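Local coordinates for sugar-binding transport ATP-binding protein (Pyrococcus horikoshii, PDB 1V43), which probably binds and hydrolyses ATP as the nucleotide-binding subunit of an ABC transporter that takes up sugars, at residues M9-F21 with M56-F70. Residues are numbered along the deposited sequence; the frame is centred on the assembly and turned at random.
Sequences MVEVKLENLTKRF and MIAGLEEPTEGRIYF
At the rim of the ATP site, where Phe21 binds nucleotide, Lys19 and Phe21 at the end of strand 12-21 meet the 59-64 loop that follows the P-loop helix 50-58. A bend at chi2 (61°) brings Lys19 NZ to Glu62 O at 2.7 Å, nearly in line with the carbonyl, while CE lies over one face of the Phe21 ring, toward its rim. Glu61 OE1 comes to the edge of that ring, 3.2 Å from Phe21 CE2, and Glu61 OE2 is engaged by Arg55. With an alanine at Lys19, Glu62 O would probably lose this donor and the Phe21 ring the methylene over its face, leaving the ring freer to turn. Strands 12-21 and 65-70 are the central pair of the antiparallel beta subdomain of an ABC ATPase. Tyr69 N bonds Lys13 O at 2.8 Å, and at a classic bulge, where Thr64 and Glu65 both face Thr18, Thr64 N gives a similar bond to Thr18 O. Toward the helix, Leu17 reaches tip to tip with Met56 (CD1 to CE 3.7 Å), and its CD2 presses tightly on Pro63 CB at 3.3 Å. Leu14 CD2 touches Ile57 CG1 and Ile68 CG2. On the other face, one water joins Glu15 OE1 to Arg67 NE, Arg67 NH1 forms a salt bridge with Asp74, and the carboxylate plane of Glu15 is turned 85° from the Tyr69 ring plane, with CD at the ring's edge.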
loop_
_atom_site.group_PDB
_atom_site.type_symbol
_atom_site.label_atom_id
_atom_site.label_comp_id
_atom_site.label_asym_id
_atom_site.label_seq_id
_atom_site.Cartn_x
_atom_site.Cartn_y
_atom_site.Cartn_z
ATOM N N MET A 9 -5.827 21.936 -26.299
ATOM C CA MET A 9 -6.340 21.894 -24.929
ATOM C C MET A 9 -7.860 22.025 -25.074
ATOM O O MET A 9 -8.380 23.100 -25.366
ATOM C CB MET A 9 -5.765 23.037 -24.076
ATOM C CG MET A 9 -4.243 22.946 -23.873
ATOM S SD MET A 9 -3.518 24.146 -22.698
ATOM C CE MET A 9 -3.207 25.554 -23.793
ATOM N N VAL A 10 -8.561 20.908 -24.892
ATOM C CA VAL A 10 -10.010 20.871 -25.046
ATOM C C VAL A 10 -10.822 20.703 -23.753
ATOM O O VAL A 10 -10.720 19.691 -23.042
ATOM C CB VAL A 10 -10.398 19.746 -26.039
ATOM C CG1 VAL A 10 -11.899 19.655 -26.181
ATOM C CG2 VAL A 10 -9.748 20.008 -27.385
ATOM N N GLU A 11 -11.639 21.703 -23.454
ATOM C CA GLU A 11 -12.479 21.644 -22.273
ATOM C C GLU A 11 -13.594 20.633 -22.519
ATOM O O GLU A 11 -14.165 20.598 -23.605
ATOM C CB GLU A 11 -13.097 23.012 -21.976
ATOM C CG GLU A 11 -14.125 22.954 -20.880
ATOM C CD GLU A 11 -14.614 24.329 -20.488
ATOM O OE1 GLU A 11 -13.778 25.120 -20.006
ATOM O OE2 GLU A 11 -15.823 24.614 -20.668
ATOM N N VAL A 12 -13.891 19.813 -21.511
ATOM C CA VAL A 12 -14.938 18.805 -21.612
ATOM C C VAL A 12 -16.051 19.054 -20.592
ATOM O O VAL A 12 -15.793 19.183 -19.387
ATOM C CB VAL A 12 -14.371 17.381 -21.383
ATOM C CG1 VAL A 12 -15.503 16.360 -21.402
ATOM C CG2 VAL A 12 -13.378 17.048 -22.469
ATOM N N LYS A 13 -17.284 19.125 -21.080
ATOM C CA LYS A 13 -18.441 19.352 -20.206
ATOM C C LYS A 13 -19.368 18.156 -20.195
ATOM O O LYS A 13 -19.753 17.653 -21.249
ATOM C CB LYS A 13 -19.286 20.535 -20.681
ATOM C CG LYS A 13 -18.674 21.911 -20.650
ATOM C CD LYS A 13 -19.710 22.875 -21.219
ATOM C CE LYS A 13 -19.146 24.248 -21.514
ATOM N NZ LYS A 13 -18.076 24.164 -22.527
ATOM N N LEU A 14 -19.732 17.700 -19.007
ATOM C CA LEU A 14 -20.683 16.606 -18.900
ATOM C C LEU A 14 -21.912 17.295 -18.284
ATOM O O LEU A 14 -21.824 17.851 -17.194
ATOM C CB LEU A 14 -20.134 15.503 -17.985
ATOM C CG LEU A 14 -18.742 14.911 -18.295
ATOM C CD1 LEU A 14 -18.460 13.783 -17.288
ATOM C CD2 LEU A 14 -18.681 14.361 -19.716
ATOM N N GLU A 15 -23.046 17.280 -18.985
ATOM C CA GLU A 15 -24.248 17.958 -18.475
ATOM C C GLU A 15 -25.358 17.027 -18.108
ATOM O O GLU A 15 -25.849 16.286 -18.959
ATOM C CB GLU A 15 -24.848 18.920 -19.495
ATOM C CG GLU A 15 -23.959 19.989 -20.041
ATOM C CD GLU A 15 -24.778 21.132 -20.629
ATOM O OE1 GLU A 15 -25.830 20.875 -21.267
ATOM O OE2 GLU A 15 -24.362 22.289 -20.450
ATOM N N ASN A 16 -25.775 17.092 -16.849
ATOM C CA ASN A 16 -26.860 16.257 -16.348
ATOM C C ASN A 16 -26.778 14.871 -16.949
ATOM O O ASN A 16 -27.774 14.336 -17.435
ATOM C CB ASN A 16 -28.213 16.892 -16.688
ATOM C CG ASN A 16 -29.376 16.188 -16.002
ATOM O OD1 ASN A 16 -29.753 15.061 -16.362
ATOM N ND2 ASN A 16 -29.939 16.842 -14.995
ATOM N N LEU A 17 -25.579 14.300 -16.928
ATOM C CA LEU A 17 -25.339 12.970 -17.475
ATOM C C LEU A 17 -25.872 11.895 -16.547
ATOM O O LEU A 17 -25.504 11.832 -15.369
ATOM C CB LEU A 17 -23.837 12.715 -17.665
ATOM C CG LEU A 17 -23.167 12.584 -19.031
ATOM C CD1 LEU A 17 -21.907 11.727 -18.861
ATOM C CD2 LEU A 17 -24.097 11.954 -20.045
ATOM N N THR A 18 -26.722 11.037 -17.090
ATOM C CA THR A 18 -27.282 9.939 -16.329
ATOM C C THR A 18 -27.201 8.683 -17.182
ATOM O O THR A 18 -27.307 8.738 -18.410
ATOM C CB THR A 18 -28.771 10.182 -15.976
ATOM O OG1 THR A 18 -28.884 11.246 -15.021
ATOM C CG2 THR A 18 -29.389 8.919 -15.413
ATOM N N LYS A 19 -27.014 7.549 -16.524
ATOM C CA LYS A 19 -26.956 6.275 -17.215
ATOM C C LYS A 19 -27.602 5.203 -16.348
ATOM O O LYS A 19 -27.069 4.856 -15.304
ATOM C CB LYS A 19 -25.501 5.886 -17.503
ATOM C CG LYS A 19 -25.345 4.535 -18.175
ATOM C CD LYS A 19 -26.054 4.504 -19.514
ATOM C CE LYS A 19 -25.785 3.206 -20.237
ATOM N NZ LYS A 19 -26.141 3.321 -21.671
ATOM N N ARG A 20 -28.751 4.682 -16.763
ATOM C CA ARG A 20 -29.381 3.620 -15.980
ATOM C C ARG A 20 -29.530 2.330 -16.770
ATOM O O ARG A 20 -30.152 2.309 -17.825
ATOM C CB ARG A 20 -30.754 4.050 -15.443
ATOM C CG ARG A 20 -31.668 4.694 -16.457
ATOM C CD ARG A 20 -33.063 4.879 -15.880
ATOM N NE ARG A 20 -33.790 5.945 -16.564
ATOM C CZ ARG A 20 -33.627 7.240 -16.307
ATOM N NH1 ARG A 20 -32.765 7.632 -15.375
ATOM N NH2 ARG A 20 -34.316 8.149 -16.987
ATOM N N PHE A 21 -28.937 1.259 -16.260
ATOM C CA PHE A 21 -29.036 -0.038 -16.912
ATOM C C PHE A 21 -30.301 -0.697 -16.383
ATOM O O PHE A 21 -30.262 -1.451 -15.408
ATOM C CB PHE A 21 -27.822 -0.907 -16.583
ATOM C CG PHE A 21 -26.525 -0.366 -17.116
ATOM C CD1 PHE A 21 -25.940 0.763 -16.552
ATOM C CD2 PHE A 21 -25.895 -0.977 -18.193
ATOM C CE1 PHE A 21 -24.748 1.275 -17.054
ATOM C CE2 PHE A 21 -24.703 -0.473 -18.702
ATOM C CZ PHE A 21 -24.128 0.656 -18.130
ATOM N N MET A 56 -18.912 6.544 -21.485
ATOM C CA MET A 56 -19.820 7.465 -22.154
ATOM C C MET A 56 -18.980 8.570 -22.812
ATOM O O MET A 56 -19.275 9.014 -23.924
ATOM C CB MET A 56 -20.812 8.096 -21.167
ATOM C CG MET A 56 -21.899 7.150 -20.662
ATOM S SD MET A 56 -23.192 7.996 -19.708
ATOM C CE MET A 56 -22.406 8.134 -18.087
ATOM N N ILE A 57 -17.938 9.023 -22.122
ATOM C CA ILE A 57 -17.068 10.055 -22.696
ATOM C C ILE A 57 -16.431 9.518 -23.984
ATOM O O ILE A 57 -16.326 10.236 -24.974
ATOM C CB ILE A 57 -15.946 10.482 -21.709
ATOM C CG1 ILE A 57 -16.557 11.209 -20.506
ATOM C CG2 ILE A 57 -14.940 11.373 -22.417
ATOM C CD1 ILE A 57 -15.536 11.699 -19.485
ATOM N N ALA A 58 -16.029 8.245 -23.965
ATOM C CA ALA A 58 -15.411 7.613 -25.130
ATOM C C ALA A 58 -16.431 7.347 -26.238
ATOM O O ALA A 58 -16.074 7.260 -27.408
ATOM C CB ALA A 58 -14.739 6.302 -24.717
ATOM N N GLY A 59 -17.703 7.220 -25.868
ATOM C CA GLY A 59 -18.719 6.958 -26.865
ATOM C C GLY A 59 -18.986 5.472 -27.035
ATOM O O GLY A 59 -19.708 5.058 -27.942
ATOM N N LEU A 60 -18.389 4.662 -26.169
ATOM C CA LEU A 60 -18.600 3.224 -26.216
ATOM C C LEU A 60 -19.974 2.959 -25.601
ATOM O O LEU A 60 -20.564 1.899 -25.777
ATOM C CB LEU A 60 -17.517 2.518 -25.409
ATOM C CG LEU A 60 -16.114 2.761 -25.956
ATOM C CD1 LEU A 60 -15.086 2.126 -25.041
ATOM C CD2 LEU A 60 -16.026 2.191 -27.358
ATOM N N GLU A 61 -20.478 3.958 -24.884
ATOM C CA GLU A 61 -21.774 3.861 -24.237
ATOM C C GLU A 61 -22.479 5.194 -24.424
ATOM O O GLU A 61 -21.822 6.240 -24.441
ATOM C CB GLU A 61 -21.580 3.566 -22.744
ATOM C CG GLU A 61 -22.725 2.822 -22.109
ATOM C CD GLU A 61 -22.246 1.713 -21.194
ATOM O OE1 GLU A 61 -22.941 0.678 -21.104
ATOM O OE2 GLU A 61 -21.183 1.871 -20.562
ATOM N N GLU A 62 -23.801 5.155 -24.585
ATOM C CA GLU A 62 -24.587 6.372 -24.744
ATOM C C GLU A 62 -25.266 6.677 -23.411
ATOM O O GLU A 62 -25.563 5.765 -22.635
ATOM C CB GLU A 62 -25.660 6.192 -25.836
ATOM C CG GLU A 62 -25.099 6.033 -27.257
ATOM C CD GLU A 62 -24.608 7.344 -27.851
ATOM O OE1 GLU A 62 -24.080 8.187 -27.098
ATOM O OE2 GLU A 62 -24.742 7.530 -29.073
ATOM N N PRO A 63 -25.506 7.961 -23.120
ATOM C CA PRO A 63 -26.159 8.356 -21.872
ATOM C C PRO A 63 -27.663 8.096 -22.011
ATOM O O PRO A 63 -28.180 7.969 -23.124
ATOM C CB PRO A 63 -25.892 9.857 -21.782
ATOM C CG PRO A 63 -24.853 10.119 -22.805
ATOM C CD PRO A 63 -25.125 9.149 -23.892
ATOM N N THR A 64 -28.346 8.035 -20.874
ATOM C CA THR A 64 -29.784 7.822 -20.831
ATOM C C THR A 64 -30.397 9.212 -20.840
ATOM O O THR A 64 -31.533 9.421 -21.252
ATOM C CB THR A 64 -30.178 7.074 -19.545
ATOM O OG1 THR A 64 -29.676 5.727 -19.601
ATOM C CG2 THR A 64 -31.685 7.053 -19.379
ATOM N N GLU A 65 -29.603 10.169 -20.395
ATOM C CA GLU A 65 -30.017 11.547 -20.340
ATOM C C GLU A 65 -28.747 12.382 -20.256
ATOM O O GLU A 65 -27.704 11.897 -19.819
ATOM C CB GLU A 65 -30.882 11.776 -19.099
ATOM C CG GLU A 65 -31.677 13.076 -19.103
ATOM C CD GLU A 65 -32.593 13.201 -17.895
ATOM O OE1 GLU A 65 -33.213 12.181 -17.505
ATOM O OE2 GLU A 65 -32.700 14.321 -17.343
ATOM N N GLY A 66 -28.829 13.632 -20.686
ATOM C CA GLY A 66 -27.670 14.495 -20.611
ATOM C C GLY A 66 -26.915 14.691 -21.909
ATOM O O GLY A 66 -27.218 14.089 -22.943
ATOM N N ARG A 67 -25.884 15.519 -21.822
ATOM C CA ARG A 67 -25.088 15.880 -22.977
ATOM C C ARG A 67 -23.598 15.905 -22.627
ATOM O O ARG A 67 -23.229 16.161 -21.477
ATOM C CB ARG A 67 -25.539 17.267 -23.399
ATOM C CG ARG A 67 -25.436 17.601 -24.843
ATOM C CD ARG A 67 -26.026 18.987 -25.046
ATOM N NE ARG A 67 -27.464 18.995 -24.813
ATOM C CZ ARG A 67 -28.350 18.534 -25.688
ATOM N NH1 ARG A 67 -27.932 18.034 -26.838
ATOM N NH2 ARG A 67 -29.650 18.572 -25.419
ATOM N N ILE A 68 -22.755 15.643 -23.620
ATOM C CA ILE A 68 -21.301 15.668 -23.449
ATOM C C ILE A 68 -20.716 16.596 -24.512
ATOM O O ILE A 68 -20.904 16.369 -25.710
ATOM C CB ILE A 68 -20.674 14.263 -23.649
ATOM C CG1 ILE A 68 -21.219 13.282 -22.610
ATOM C CG2 ILE A 68 -19.166 14.354 -23.558
ATOM C CD1 ILE A 68 -20.850 11.818 -22.904
ATOM N N TYR A 69 -20.024 17.648 -24.086
ATOM C CA TYR A 69 -19.411 18.572 -25.033
ATOM C C TYR A 69 -17.881 18.467 -24.993
ATOM O O TYR A 69 -17.308 18.159 -23.957
ATOM C CB TYR A 69 -19.769 20.033 -24.716
ATOM C CG TYR A 69 -21.196 20.478 -24.959
ATOM C CD1 TYR A 69 -22.127 20.513 -23.916
ATOM C CD2 TYR A 69 -21.600 20.920 -26.219
ATOM C CE1 TYR A 69 -23.416 20.979 -24.117
ATOM C CE2 TYR A 69 -22.893 21.390 -26.436
ATOM C CZ TYR A 69 -23.793 21.418 -25.383
ATOM O OH TYR A 69 -25.068 21.889 -25.597
ATOM N N PHE A 70 -17.253 18.688 -26.145
ATOM C CA PHE A 70 -15.793 18.749 -26.297
ATOM C C PHE A 70 -15.722 20.119 -26.943
ATOM O O PHE A 70 -16.194 20.282 -28.060
ATOM C CB PHE A 70 -15.253 17.714 -27.291
ATOM C CG PHE A 70 -15.071 16.341 -26.710
ATOM C CD1 PHE A 70 -14.421 15.349 -27.449
ATOM C CD2 PHE A 70 -15.561 16.025 -25.433
ATOM C CE1 PHE A 70 -14.261 14.067 -26.932
ATOM C CE2 PHE A 70 -15.407 14.743 -24.906
ATOM C CZ PHE A 70 -14.755 13.762 -25.654
HETATM O O HOH W 1 -28.285 19.253 -21.875
#